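Local coordinates for protein QdtA (Thermoanaerobacterium thermosaccharolyticum, PDB 4ZU5) that is a small cupin-fold protein of the WxcM-like family that forms a two-chain assembly and binds thymidine, at residues A[45-50]-A[96-101]; A[67-72]-A[80-85]. All blocks are in the same frame, centred on the assembly; numbering follows the deposited sequence.

Interaction 1: A[45-50]-A[96-101]; sequences DITRGY and WREMFD
Y50 and E98 each set CG beside the backbone N and anti to the carbonyl carbon (chi1 -61° and -59°), while W96 puts CG anti to its own N. These torsions bring all three groups together at one end of antiparallel strands 47-50 and 96-100 of the cupin fold. E98 CG sits over one face of the Y50 ring, 4.0 Å from its centroid, in a CH-pi contact. The two side chains cross, and the carboxylate, turned 40° from the ring plane, lies by CD1 and CE1 of Y50. W96 NE1 gives a hydrogen bond of 2.9 Å to E98 OE2, which lies in the indole plane. The carboxylate has a second partner: OE1 makes a salt bridge to R70 on the neighbouring strand. Together these help hold the carboxylate beside Y50.

R48 and M99 form the hydrogen-bonded pair of the backbone. R48 N reaches M99 O at 2.9 Å, and M99 N reaches R48 O at 2.8 Å. The bond from Y50 N to R97 O is weak. The side chains of R48 and M99 share the sheet face that packs on I39. L20 of the second subunit also packs against R48. Beyond the strand pair, a water bridges I46 O and D101 N. The benzene half of W96 lies over the Y50 backbone, with CZ2 3.4 Å from Y50 C.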
ATOM      1  N   ASP A  45      -5.251 -15.437  16.503  1.00 51.21           N
ATOM      2  CA  ASP A  45      -4.347 -16.078  17.462  1.00 54.61           C
ATOM      3  C   ASP A  45      -2.952 -16.241  16.901  1.00 49.44           C
ATOM      4  O   ASP A  45      -2.078 -16.856  17.504  1.00 44.96           O
ATOM      5  CB  ASP A  45      -4.922 -17.420  17.945  1.00 59.18           C
ATOM      6  CG  ASP A  45      -5.990 -17.226  19.026  1.00 68.12           C
ATOM      7  OD1 ASP A  45      -5.672 -16.592  20.061  1.00 78.75           O
ATOM      8  OD2 ASP A  45      -7.160 -17.658  18.855  1.00 75.66           O
ATOM      9  N   ILE A  46      -2.704 -15.584  15.775  1.00 44.95           N
ATOM     10  CA  ILE A  46      -1.458 -15.779  15.067  1.00 40.86           C
ATOM     11  C   ILE A  46      -0.482 -14.653  15.411  1.00 40.77           C
ATOM     12  O   ILE A  46      -0.906 -13.515  15.680  1.00 40.60           O
ATOM     13  CB  ILE A  46      -1.708 -15.846  13.547  1.00 44.93           C
ATOM     14  CG1 ILE A  46      -2.375 -17.171  13.201  1.00 46.32           C
ATOM     15  CG2 ILE A  46      -0.402 -15.744  12.770  1.00 42.02           C
ATOM     16  CD1 ILE A  46      -1.422 -18.359  13.240  1.00 51.21           C
ATOM     17  N   THR A  47       0.782 -15.064  15.486  1.00 36.83           N
ATOM     18  CA  THR A  47       1.947 -14.203  15.501  1.00 40.81           C
ATOM     19  C   THR A  47       2.774 -14.509  14.288  1.00 42.81           C
ATOM     20  O   THR A  47       3.085 -15.660  14.020  1.00 47.89           O
ATOM     21  CB  THR A  47       2.827 -14.466  16.728  1.00 39.60           C
ATOM     22  OG1 THR A  47       2.015 -14.235  17.873  1.00 39.80           O
ATOM     23  CG2 THR A  47       4.028 -13.503  16.749  1.00 39.77           C
ATOM     24  N   ARG A  48       3.114 -13.488  13.512  1.00 40.85           N
ATOM     25  CA  ARG A  48       4.003 -13.728  12.373  1.00 39.39           C
ATOM     26  C   ARG A  48       5.172 -12.780  12.419  1.00 38.36           C
ATOM     27  O   ARG A  48       5.318 -12.034  13.395  1.00 38.36           O
ATOM     28  CB  ARG A  48       3.271 -13.614  11.032  1.00 40.54           C
ATOM     29  CG  ARG A  48       2.416 -12.383  10.875  1.00 43.74           C
ATOM     30  CD  ARG A  48       1.658 -12.414   9.548  1.00 44.95           C
ATOM     31  NE  ARG A  48       2.602 -12.532   8.439  1.00 43.22           N
ATOM     32  CZ  ARG A  48       2.387 -13.208   7.318  1.00 40.38           C
ATOM     33  NH1 ARG A  48       3.349 -13.274   6.434  1.00 38.54           N
ATOM     34  NH2 ARG A  48       1.227 -13.802   7.060  1.00 42.74           N
ATOM     35  N   GLY A  49       5.979 -12.784  11.369  1.00 35.95           N
ATOM     36  CA  GLY A  49       7.214 -11.988  11.352  1.00 38.93           C
ATOM     37  C   GLY A  49       8.412 -12.833  11.766  1.00 38.50           C
ATOM     38  O   GLY A  49       8.817 -13.719  11.048  1.00 42.09           O
ATOM     39  N   TYR A  50       8.984 -12.550  12.932  1.00 37.97           N
ATOM     40  CA  TYR A  50      10.156 -13.249  13.446  1.00 37.69           C
ATOM     41  C   TYR A  50      11.314 -13.065  12.480  1.00 37.92           C
ATOM     42  O   TYR A  50      11.891 -14.051  12.004  1.00 39.28           O
ATOM     43  CB  TYR A  50       9.894 -14.756  13.651  1.00 38.98           C
ATOM     44  CG  TYR A  50       8.796 -15.082  14.653  1.00 40.39           C
ATOM     45  CD1 TYR A  50       9.022 -15.062  16.030  1.00 40.61           C
ATOM     46  CD2 TYR A  50       7.524 -15.418  14.211  1.00 40.32           C
ATOM     47  CE1 TYR A  50       8.019 -15.396  16.935  1.00 41.23           C
ATOM     48  CE2 TYR A  50       6.529 -15.765  15.096  1.00 42.58           C
ATOM     49  CZ  TYR A  50       6.785 -15.739  16.448  1.00 41.31           C
ATOM     50  OH  TYR A  50       5.739 -15.981  17.276  1.00 48.96           O
ATOM     51  N   TRP A  96      14.492  -6.495  15.341  1.00 31.55           N
ATOM     52  CA  TRP A  96      13.737  -7.740  15.192  1.00 32.10           C
ATOM     53  C   TRP A  96      12.285  -7.410  15.365  1.00 33.82           C
ATOM     54  O   TRP A  96      11.882  -6.684  16.293  1.00 35.30           O
ATOM     55  CB  TRP A  96      14.193  -8.772  16.272  1.00 36.01           C
ATOM     56  CG  TRP A  96      13.514 -10.128  16.262  1.00 32.68           C
ATOM     57  CD1 TRP A  96      12.408 -10.474  16.957  1.00 35.00           C
ATOM     58  CD2 TRP A  96      13.928 -11.307  15.580  1.00 32.66           C
ATOM     59  NE1 TRP A  96      12.076 -11.795  16.726  1.00 34.86           N
ATOM     60  CE2 TRP A  96      13.004 -12.331  15.897  1.00 32.58           C
ATOM     61  CE3 TRP A  96      14.936 -11.594  14.684  1.00 34.98           C
ATOM     62  CZ2 TRP A  96      13.079 -13.612  15.358  1.00 34.83           C
ATOM     63  CZ3 TRP A  96      15.048 -12.881  14.201  1.00 35.31           C
ATOM     64  CH2 TRP A  96      14.090 -13.868  14.514  1.00 35.58           C
ATOM     65  N   ARG A  97      11.441  -8.005  14.539  1.00 35.34           N
ATOM     66  CA  ARG A  97      10.030  -7.779  14.769  1.00 35.09           C
ATOM     67  C   ARG A  97       9.134  -8.982  14.603  1.00 31.52           C
ATOM     68  O   ARG A  97       9.449  -9.919  13.870  1.00 37.09           O
ATOM     69  CB  ARG A  97       9.508  -6.594  13.967  1.00 37.48           C
ATOM     70  CG  ARG A  97       9.023  -6.918  12.582  1.00 41.66           C
ATOM     71  CD  ARG A  97      10.142  -7.553  11.794  1.00 46.15           C
ATOM     72  NE  ARG A  97      11.379  -6.769  11.742  1.00 53.24           N
ATOM     73  CZ  ARG A  97      11.653  -5.875  10.795  1.00 53.67           C
ATOM     74  NH1 ARG A  97      10.748  -5.623   9.858  1.00 56.23           N
ATOM     75  NH2 ARG A  97      12.836  -5.267  10.775  1.00 47.55           N
ATOM     76  N   GLU A  98       8.038  -8.912  15.343  1.00 32.68           N
ATOM     77  CA  GLU A  98       6.906  -9.856  15.285  1.00 31.93           C
ATOM     78  C   GLU A  98       5.605  -9.066  15.287  1.00 34.94           C
ATOM     79  O   GLU A  98       5.513  -7.948  15.803  1.00 38.45           O
ATOM     80  CB  GLU A  98       6.986 -10.780  16.511  1.00 35.19           C
ATOM     81  CG  GLU A  98       8.279 -11.571  16.578  1.00 34.07           C
ATOM     82  CD  GLU A  98       8.579 -12.152  17.941  1.00 34.93           C
ATOM     83  OE1 GLU A  98       7.676 -12.085  18.785  1.00 39.69           O
ATOM     84  OE2 GLU A  98       9.702 -12.652  18.118  1.00 41.27           O
ATOM     85  N   MET A  99       4.571  -9.628  14.679  1.00 34.68           N
ATOM     86  CA  MET A  99       3.311  -8.955  14.586  1.00 35.81           C
ATOM     87  C   MET A  99       2.192  -9.878  15.070  1.00 32.59           C
ATOM     88  O   MET A  99       2.210 -11.064  14.770  1.00 37.87           O
ATOM     89  CB  MET A  99       3.038  -8.588  13.127  1.00 37.15           C
ATOM     90  CG  MET A  99       4.051  -7.644  12.484  1.00 38.63           C
ATOM     91  SD  MET A  99       5.361  -8.501  11.646  1.00 51.39           S
ATOM     92  CE  MET A  99       4.568  -8.670  10.051  1.00 50.77           C
ATOM     93  N   PHE A 100       1.233  -9.326  15.782  1.00 38.21           N
ATOM     94  CA  PHE A 100       0.219 -10.156  16.454  1.00 39.04           C
ATOM     95  C   PHE A 100      -1.038  -9.376  16.802  1.00 40.16           C
ATOM     96  O   PHE A 100      -1.095  -8.150  16.627  1.00 40.84           O
ATOM     97  CB  PHE A 100       0.871 -10.850  17.667  1.00 41.35           C
ATOM     98  CG  PHE A 100       1.174  -9.914  18.803  1.00 41.69           C
ATOM     99  CD1 PHE A 100       0.266  -9.741  19.841  1.00 43.79           C
ATOM    100  CD2 PHE A 100       2.343  -9.185  18.819  1.00 39.90           C
ATOM    101  CE1 PHE A 100       0.523  -8.882  20.899  1.00 42.57           C
ATOM    102  CE2 PHE A 100       2.609  -8.319  19.868  1.00 41.79           C
ATOM    103  CZ  PHE A 100       1.686  -8.137  20.884  1.00 40.59           C
ATOM    104  N   ASP A 101      -2.080 -10.069  17.274  1.00 37.54           N
ATOM    105  CA  ASP A 101      -3.359  -9.436  17.502  1.00 36.09           C
ATOM    106  C   ASP A 101      -3.887  -8.690  16.287  1.00 33.46           C
ATOM    107  O   ASP A 101      -4.351  -7.552  16.392  1.00 38.78           O
ATOM    108  CB  ASP A 101      -3.308  -8.447  18.665  1.00 39.46           C
ATOM    109  CG  ASP A 101      -3.314  -9.147  20.063  1.00 42.07           C
ATOM    110  OD1 ASP A 101      -3.238 -10.382  20.174  1.00 40.76           O
ATOM    111  OD2 ASP A 101      -3.260  -8.397  21.043  1.00 42.04           O
TER
HETATM  112  O   HOH W   1      -2.298 -12.814  18.083  1.00 45.51           O

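Interaction 2: A[67-72]-A[80-85]; sequences VKIRLK and IELNDP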
ATOM      1  N   VAL A  67      -3.344  -3.933  14.701  1.00 32.30           N
ATOM      2  CA  VAL A  67      -2.343  -4.963  14.773  1.00 33.23           C
ATOM      3  C   VAL A  67      -1.227  -4.428  15.680  1.00 34.25           C
ATOM      4  O   VAL A  67      -0.957  -3.223  15.722  1.00 35.20           O
ATOM      5  CB  VAL A  67      -1.748  -5.367  13.399  1.00 36.49           C
ATOM      6  CG1 VAL A  67      -1.144  -4.147  12.692  1.00 39.20           C
ATOM      7  CG2 VAL A  67      -0.708  -6.463  13.522  1.00 39.18           C
ATOM      8  N   LYS A  68      -0.608  -5.348  16.389  1.00 34.20           N
ATOM      9  CA  LYS A  68       0.458  -5.045  17.326  1.00 34.29           C
ATOM     10  C   LYS A  68       1.796  -5.506  16.802  1.00 32.76           C
ATOM     11  O   LYS A  68       1.987  -6.652  16.329  1.00 32.76           O
ATOM     12  CB  LYS A  68       0.121  -5.696  18.694  1.00 38.36           C
ATOM     13  CG  LYS A  68      -0.943  -4.946  19.489  1.00 41.21           C
ATOM     14  CD  LYS A  68      -1.239  -5.653  20.804  1.00 44.76           C
ATOM     15  CE  LYS A  68      -2.492  -5.112  21.448  1.00 46.12           C
ATOM     16  NZ  LYS A  68      -3.669  -5.671  20.750  1.00 46.35           N
ATOM     17  N   ILE A  69       2.774  -4.595  16.877  1.00 32.64           N
ATOM     18  CA  ILE A  69       4.087  -4.886  16.380  1.00 32.99           C
ATOM     19  C   ILE A  69       5.009  -4.944  17.577  1.00 31.82           C
ATOM     20  O   ILE A  69       5.137  -3.956  18.310  1.00 33.80           O
ATOM     21  CB  ILE A  69       4.671  -3.781  15.467  1.00 31.42           C
ATOM     22  CG1 ILE A  69       3.685  -3.299  14.424  1.00 35.59           C
ATOM     23  CG2 ILE A  69       5.972  -4.265  14.867  1.00 34.39           C
ATOM     24  CD1 ILE A  69       3.012  -4.393  13.638  1.00 34.96           C
ATOM     25  N   ARG A  70       5.613  -6.103  17.776  1.00 33.39           N
ATOM     26  CA  ARG A  70       6.624  -6.263  18.829  1.00 35.59           C
ATOM     27  C   ARG A  70       7.978  -6.004  18.196  1.00 32.36           C
ATOM     28  O   ARG A  70       8.395  -6.725  17.307  1.00 35.25           O
ATOM     29  CB  ARG A  70       6.559  -7.674  19.435  1.00 37.16           C
ATOM     30  CG  ARG A  70       7.706  -8.066  20.365  1.00 42.38           C
ATOM     31  CD  ARG A  70       7.563  -9.496  20.948  1.00 43.36           C
ATOM     32  NE  ARG A  70       6.300  -9.697  21.659  1.00 44.60           N
ATOM     33  CZ  ARG A  70       5.278 -10.427  21.224  1.00 41.45           C
ATOM     34  NH1 ARG A  70       5.313 -11.071  20.070  1.00 44.54           N
ATOM     35  NH2 ARG A  70       4.174 -10.465  21.927  1.00 44.63           N
ATOM     36  N   LEU A  71       8.651  -4.953  18.661  1.00 33.09           N
ATOM     37  CA  LEU A  71       9.948  -4.567  18.193  1.00 33.65           C
ATOM     38  C   LEU A  71      10.959  -4.898  19.274  1.00 35.33           C
ATOM     39  O   LEU A  71      10.752  -4.597  20.453  1.00 37.21           O
ATOM     40  CB  LEU A  71      10.023  -3.057  17.941  1.00 36.62           C
ATOM     41  CG  LEU A  71       8.893  -2.550  17.048  1.00 39.11           C
ATOM     42  CD1 LEU A  71       8.701  -1.046  17.207  1.00 45.10           C
ATOM     43  CD2 LEU A  71       9.240  -2.918  15.635  1.00 37.16           C
ATOM     44  N   LYS A  72      12.086  -5.446  18.854  1.00 35.60           N
ATOM     45  CA  LYS A  72      13.136  -5.649  19.818  1.00 40.73           C
ATOM     46  C   LYS A  72      14.545  -5.577  19.282  1.00 36.43           C
ATOM     47  O   LYS A  72      14.844  -5.914  18.140  1.00 33.63           O
ATOM     48  CB  LYS A  72      12.850  -6.944  20.578  1.00 49.30           C
ATOM     49  CG  LYS A  72      13.791  -8.098  20.374  1.00 56.76           C
ATOM     50  CD  LYS A  72      12.996  -9.361  20.663  1.00 69.45           C
ATOM     51  CE  LYS A  72      13.346  -9.965  22.015  1.00 75.63           C
ATOM     52  NZ  LYS A  72      12.583 -11.241  22.086  1.00 85.42           N
ATOM     53  N   ILE A  80       4.094  -1.718  19.772  1.00 34.66           N
ATOM     54  CA  ILE A  80       3.381  -0.591  19.224  1.00 35.43           C
ATOM     55  C   ILE A  80       2.116  -1.099  18.549  1.00 36.39           C
ATOM     56  O   ILE A  80       2.199  -2.024  17.724  1.00 33.77           O
ATOM     57  CB  ILE A  80       4.219   0.020  18.086  1.00 39.77           C
ATOM     58  CG1 ILE A  80       5.626   0.363  18.582  1.00 43.37           C
ATOM     59  CG2 ILE A  80       3.499   1.233  17.530  1.00 42.69           C
ATOM     60  CD1 ILE A  80       5.631   1.581  19.455  1.00 46.33           C
ATOM     61  N   GLU A  81       0.982  -0.496  18.881  1.00 36.50           N
ATOM     62  CA  GLU A  81      -0.260  -0.796  18.194  1.00 36.09           C
ATOM     63  C   GLU A  81      -0.522   0.173  17.070  1.00 33.08           C
ATOM     64  O   GLU A  81      -0.535   1.390  17.254  1.00 33.50           O
ATOM     65  CB  GLU A  81      -1.449  -0.783  19.149  1.00 39.11           C
ATOM     66  CG  GLU A  81      -2.707  -1.270  18.481  1.00 42.62           C
ATOM     67  CD  GLU A  81      -3.882  -1.300  19.424  1.00 45.18           C
ATOM     68  OE1 GLU A  81      -3.739  -1.862  20.512  1.00 53.51           O
ATOM     69  OE2 GLU A  81      -4.921  -0.771  19.059  1.00 44.42           O
ATOM     70  N   LEU A  82      -0.704  -0.388  15.888  1.00 32.39           N
ATOM     71  CA  LEU A  82      -1.013   0.390  14.718  1.00 32.35           C
ATOM     72  C   LEU A  82      -2.478   0.232  14.391  1.00 30.92           C
ATOM     73  O   LEU A  82      -2.960  -0.902  14.294  1.00 37.11           O
ATOM     74  CB  LEU A  82      -0.193  -0.098  13.516  1.00 31.40           C
ATOM     75  CG  LEU A  82       1.320   0.016  13.646  1.00 32.91           C
ATOM     76  CD1 LEU A  82       2.026  -0.564  12.444  1.00 35.21           C
ATOM     77  CD2 LEU A  82       1.681   1.503  13.783  1.00 34.81           C
ATOM     78  N   ASN A  83      -3.139   1.371  14.226  1.00 33.51           N
ATOM     79  CA  ASN A  83      -4.587   1.422  14.088  1.00 38.34           C
ATOM     80  C   ASN A  83      -5.066   2.672  13.439  1.00 38.12           C
ATOM     81  O   ASN A  83      -6.262   2.929  13.439  1.00 36.49           O
ATOM     82  CB  ASN A  83      -5.212   1.344  15.480  1.00 43.22           C
ATOM     83  CG  ASN A  83      -4.703   2.439  16.394  1.00 44.97           C
ATOM     84  OD1 ASN A  83      -4.326   3.537  15.956  1.00 46.44           O
ATOM     85  ND2 ASN A  83      -4.668   2.138  17.679  1.00 52.81           N
ATOM     86  N   ASP A  84      -4.142   3.435  12.871  1.00 34.08           N
ATOM     87  CA  ASP A  84      -4.467   4.643  12.178  1.00 35.79           C
ATOM     88  C   ASP A  84      -3.822   4.576  10.793  1.00 33.26           C
ATOM     89  O   ASP A  84      -2.633   4.627  10.700  1.00 33.77           O
ATOM     90  CB  ASP A  84      -3.905   5.794  13.032  1.00 35.68           C
ATOM     91  CG  ASP A  84      -4.256   7.155  12.524  1.00 34.13           C
ATOM     92  OD1 ASP A  84      -4.534   7.366  11.325  1.00 34.38           O
ATOM     93  OD2 ASP A  84      -4.224   8.107  13.328  1.00 36.72           O
ATOM     94  N   PRO A  85      -4.597   4.652   9.707  1.00 30.97           N
ATOM     95  CA  PRO A  85      -3.946   4.621   8.408  1.00 33.21           C
ATOM     96  C   PRO A  85      -3.002   5.804   8.097  1.00 33.37           C
ATOM     97  O   PRO A  85      -2.216   5.717   7.152  1.00 35.42           O
ATOM     98  CB  PRO A  85      -5.129   4.578   7.428  1.00 30.15           C
ATOM     99  CG  PRO A  85      -6.267   3.985   8.216  1.00 33.80           C
ATOM    100  CD  PRO A  85      -6.056   4.478   9.632  1.00 31.21           C
TER
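A beta hairpin joins strand 67-73 to strand 76-82, and V67, I69, I80 and L82 carry the backbone ladder of this contact. V67 and L82 make one antiparallel hydrogen-bonded pair. Their two bonds are V67 N to L82 O at 3.1 Å and L82 N to V67 O at 2.9 Å. I69 and I80 make the next such pair, again with a bond in each direction. The I69 N to I80 O bond is 2.8 Å long and nearly straight, with an angle of 170° at the hydrogen. K68 and E81 lie between these rungs as a non-hydrogen-bonded pair.

The hairpin forms one edge of a five-stranded antiparallel sheet in the cupin jelly-roll barrel. Strand 76-82 is the outermost strand on this side within the chain. The two faces of the hairpin differ. V67, I69, I80 and L82 point to the apolar face. There I69 and L82 cross, with I69 CG1 3.8 Å from L82 CD1. L71 also reaches this side of the contact. Its CD1 meets I80 CG1 at 3.7 Å. L82 and V67 extend the packing to C62 on strand 58-64, so the hairpin covers part of the facing sheet.

K68 and E81 occupy the other face. E81 sets CG anti to its backbone N (chi1 -172°) and then extends, which carries OE1 toward the end of K68, itself bent at chi4 (77°). OE1 is 3.6 Å from K68 CE, and the salt bridge to NZ is long at 3.8 Å. The stronger partner of K68 NZ is D101. The other oxygen, E81 OE2, receives a hydrogen bond of 3.2 Å from N83 ND2, whose approach is from above the carboxylate plane.

Overall arrangement
After the N-terminal strands, among them 5-9 and 35-40 of the facing sheet, the chain enters strand 47-53, which holds one side of interaction 1. It then passes through strand 58-64 of the facing sheet before reaching 67-72. Interaction 2 closes a short hairpin loop at 80-85. The chain crosses to strand 87-91 of the facing sheet and returns along 96-101, where interaction 1 closes the longer loop. Interaction 2 is therefore nested inside interaction 1. Their centres are about 10 Å apart. The strands lie across one sheet in the order 76-82, 67-73, 96-100, 47-53. The two contacts meet directly through a salt bridge from K68 NZ to D101 OD2, 2.8 Å long.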